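PelD (Pseudomonas aeruginosa, PDB 4ETX) binds the second messenger cyclic di-GMP as a membrane-anchored effector in pellicle formation, represented here by its GAF and degenerate GGDEF domains. Local coordinates at residues Gln108-Leu113 with Leu123-Gln128. Residues are numbered along the deposited sequence; the frame is centred on the assembly and turned at random.
Sequences QVCVPL and LLAVEQ
The antiparallel beta hairpin of strands 109-114 and 120-126 in the GAF domain brings Val-109 and Val-111 beside Val-126 and Leu-124. Val-111 and Leu-124 form a hydrogen-bonded pair, with Val-111 N to Leu-124 O at 2.6 Å and Leu-124 N to Val-111 O at 2.7 Å. Val-126 N gives an equally short bond to Val-109 O, 2.7 Å, but the return is irregular: Val-126 O takes a good bond from Gln-108 N at 2.9 Å and a weak one from Val-109 N at 3.4 Å. Two residues thus face one, a classic beta bulge. From the bulge, the extended side chain of Gln-108 runs alongside the backbone of Glu-127 and Gln-128, with CD 3.2 Å from Glu-127 O, while OE1 accepts a hydrogen bond from Met-129 N.

On one face, Val-109 CG1 rests 3.7 Å from Val-126 CB; chi1 of 49° turns this methyl toward the neighbouring strand. Val-111 CG2 lies next to Leu-124 CD2, the two side chains running alongside each other off the same face. Helix 136-153 packs here, with Ala-146 against Val-111. The other face carries Cys-110, whose SG meets Ala-125 CB at 4.1 Å, and Leu-123, whose CD1 reaches across the strands to Val-111 O and Cys-110 CB. Cys-82 of helix 77-85 touches both Cys-110 and Leu-123. Strand 46-51 flanks 120-126 and strand 89-90 flanks 109-114, so both hairpin strands are interior strands of the antiparallel sheet, with helices on both faces, as expected of the GAF fold.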
ATOM      1  N   GLN A 108     -14.311  20.626   3.239  1.00 46.28           N
ATOM      2  CA  GLN A 108     -14.337  19.900   4.510  1.00 45.68           C
ATOM      3  C   GLN A 108     -13.004  19.187   4.822  1.00 44.03           C
ATOM      4  O   GLN A 108     -12.538  19.238   5.956  1.00 44.50           O
ATOM      5  CB  GLN A 108     -15.509  18.913   4.553  1.00 45.65           C
ATOM      6  CG  GLN A 108     -16.888  19.549   4.762  1.00 46.62           C
ATOM      7  CD  GLN A 108     -18.011  18.520   4.714  1.00 46.87           C
ATOM      8  OE1 GLN A 108     -17.762  17.317   4.618  1.00 45.03           O
ATOM      9  NE2 GLN A 108     -19.257  18.991   4.782  1.00 47.78           N
ATOM     10  N   VAL A 109     -12.400  18.525   3.825  1.00 42.19           N
ATOM     11  CA  VAL A 109     -11.063  17.887   3.981  1.00 40.72           C
ATOM     12  C   VAL A 109     -10.300  17.791   2.636  1.00 39.53           C
ATOM     13  O   VAL A 109     -10.916  17.706   1.567  1.00 38.81           O
ATOM     14  CB  VAL A 109     -11.148  16.489   4.725  1.00 40.78           C
ATOM     15  CG1 VAL A 109     -12.205  15.606   4.121  1.00 41.19           C
ATOM     16  CG2 VAL A 109      -9.806  15.747   4.766  1.00 39.97           C
ATOM     17  N   CYS A 110      -8.971  17.833   2.712  1.00 38.50           N
ATOM     18  CA  CYS A 110      -8.083  17.693   1.545  1.00 38.21           C
ATOM     19  C   CYS A 110      -7.099  16.565   1.805  1.00 36.82           C
ATOM     20  O   CYS A 110      -6.468  16.516   2.858  1.00 37.63           O
ATOM     21  CB  CYS A 110      -7.333  19.004   1.233  1.00 39.24           C
ATOM     22  SG  CYS A 110      -8.328  20.190   0.302  1.00 41.51           S
ATOM     23  N   VAL A 111      -6.993  15.636   0.858  1.00 35.10           N
ATOM     24  CA  VAL A 111      -6.102  14.495   1.023  1.00 33.25           C
ATOM     25  C   VAL A 111      -5.098  14.396  -0.133  1.00 33.18           C
ATOM     26  O   VAL A 111      -5.495  14.228  -1.298  1.00 31.91           O
ATOM     27  CB  VAL A 111      -6.910  13.171   1.162  1.00 32.46           C
ATOM     28  CG1 VAL A 111      -5.988  12.018   1.508  1.00 31.12           C
ATOM     29  CG2 VAL A 111      -8.027  13.317   2.240  1.00 30.86           C
ATOM     30  N   PRO A 112      -3.798  14.473   0.185  1.00 32.67           N
ATOM     31  CA  PRO A 112      -2.828  14.362  -0.889  1.00 33.11           C
ATOM     32  C   PRO A 112      -2.483  12.900  -1.179  1.00 32.08           C
ATOM     33  O   PRO A 112      -2.450  12.076  -0.254  1.00 31.31           O
ATOM     34  CB  PRO A 112      -1.607  15.097  -0.321  1.00 34.11           C
ATOM     35  CG  PRO A 112      -1.681  14.805   1.173  1.00 34.48           C
ATOM     36  CD  PRO A 112      -3.151  14.608   1.507  1.00 33.57           C
ATOM     37  N   LEU A 113      -2.251  12.585  -2.456  1.00 31.60           N
ATOM     38  CA  LEU A 113      -1.819  11.254  -2.869  1.00 30.82           C
ATOM     39  C   LEU A 113      -0.314  11.266  -3.043  1.00 32.50           C
ATOM     40  O   LEU A 113       0.223  11.707  -4.067  1.00 33.09           O
ATOM     41  CB  LEU A 113      -2.519  10.818  -4.174  1.00 30.63           C
ATOM     42  CG  LEU A 113      -3.976  10.329  -4.095  1.00 28.11           C
ATOM     43  CD1 LEU A 113      -4.965  11.480  -3.835  1.00 28.32           C
ATOM     44  CD2 LEU A 113      -4.330   9.622  -5.424  1.00 28.98           C
ATOM     45  N   LEU A 123      -4.368  15.497  -5.714  1.00 33.33           N
ATOM     46  CA  LEU A 123      -5.072  15.994  -4.549  1.00 33.69           C
ATOM     47  C   LEU A 123      -6.533  15.539  -4.552  1.00 32.57           C
ATOM     48  O   LEU A 123      -7.214  15.691  -5.563  1.00 33.31           O
ATOM     49  CB  LEU A 123      -4.986  17.515  -4.518  1.00 34.86           C
ATOM     50  CG  LEU A 123      -5.712  18.229  -3.372  1.00 35.93           C
ATOM     51  CD1 LEU A 123      -5.312  17.663  -2.026  1.00 38.89           C
ATOM     52  CD2 LEU A 123      -5.422  19.708  -3.431  1.00 40.23           C
ATOM     53  N   LEU A 124      -6.987  14.966  -3.437  1.00 31.12           N
ATOM     54  CA  LEU A 124      -8.419  14.791  -3.188  1.00 31.36           C
ATOM     55  C   LEU A 124      -8.914  15.968  -2.356  1.00 31.92           C
ATOM     56  O   LEU A 124      -8.420  16.207  -1.252  1.00 32.72           O
ATOM     57  CB  LEU A 124      -8.740  13.459  -2.475  1.00 29.44           C
ATOM     58  CG  LEU A 124     -10.186  13.259  -1.975  1.00 30.69           C
ATOM     59  CD1 LEU A 124     -11.129  12.897  -3.116  1.00 29.76           C
ATOM     60  CD2 LEU A 124     -10.281  12.198  -0.858  1.00 28.76           C
ATOM     61  N   ALA A 125      -9.873  16.703  -2.905  1.00 33.21           N
ATOM     62  CA  ALA A 125     -10.524  17.823  -2.202  1.00 34.31           C
ATOM     63  C   ALA A 125     -11.985  17.476  -1.941  1.00 34.35           C
ATOM     64  O   ALA A 125     -12.791  17.326  -2.878  1.00 35.30           O
ATOM     65  CB  ALA A 125     -10.412  19.110  -3.021  1.00 34.88           C
ATOM     66  N   VAL A 126     -12.344  17.347  -0.669  1.00 35.17           N
ATOM     67  CA  VAL A 126     -13.707  16.925  -0.332  1.00 35.29           C
ATOM     68  C   VAL A 126     -14.558  18.140   0.054  1.00 37.20           C
ATOM     69  O   VAL A 126     -14.229  18.861   0.985  1.00 36.65           O
ATOM     70  CB  VAL A 126     -13.722  15.789   0.758  1.00 34.86           C
ATOM     71  CG1 VAL A 126     -15.145  15.402   1.154  1.00 34.97           C
ATOM     72  CG2 VAL A 126     -12.982  14.556   0.260  1.00 32.74           C
ATOM     73  N   GLU A 127     -15.640  18.360  -0.699  1.00 39.02           N
ATOM     74  CA  GLU A 127     -16.629  19.390  -0.378  1.00 41.05           C
ATOM     75  C   GLU A 127     -17.591  18.878   0.699  1.00 41.60           C
ATOM     76  O   GLU A 127     -17.826  19.559   1.695  1.00 42.61           O
ATOM     77  CB  GLU A 127     -17.393  19.827  -1.635  1.00 41.70           C
ATOM     78  CG  GLU A 127     -18.585  20.773  -1.397  1.00 45.11           C
ATOM     79  CD  GLU A 127     -18.193  22.228  -1.182  1.00 48.22           C
ATOM     80  OE1 GLU A 127     -16.993  22.533  -1.017  1.00 48.95           O
ATOM     81  OE2 GLU A 127     -19.110  23.085  -1.180  1.00 52.47           O
ATOM     82  N   GLN A 128     -18.134  17.681   0.498  1.00 41.57           N
ATOM     83  CA  GLN A 128     -19.134  17.130   1.418  1.00 42.24           C
ATOM     84  C   GLN A 128     -18.918  15.655   1.760  1.00 41.48           C
ATOM     85  O   GLN A 128     -18.623  14.829   0.898  1.00 41.03           O
ATOM     86  CB  GLN A 128     -20.563  17.352   0.883  1.00 43.54           C
ATOM     87  CG  GLN A 128     -21.672  16.576   1.644  1.00 45.51           C
ATOM     88  CD  GLN A 128     -23.087  16.845   1.128  1.00 47.67           C
ATOM     89  OE1 GLN A 128     -23.519  17.984   1.014  1.00 49.66           O
ATOM     90  NE2 GLN A 128     -23.819  15.782   0.846  1.00 51.27           N
TER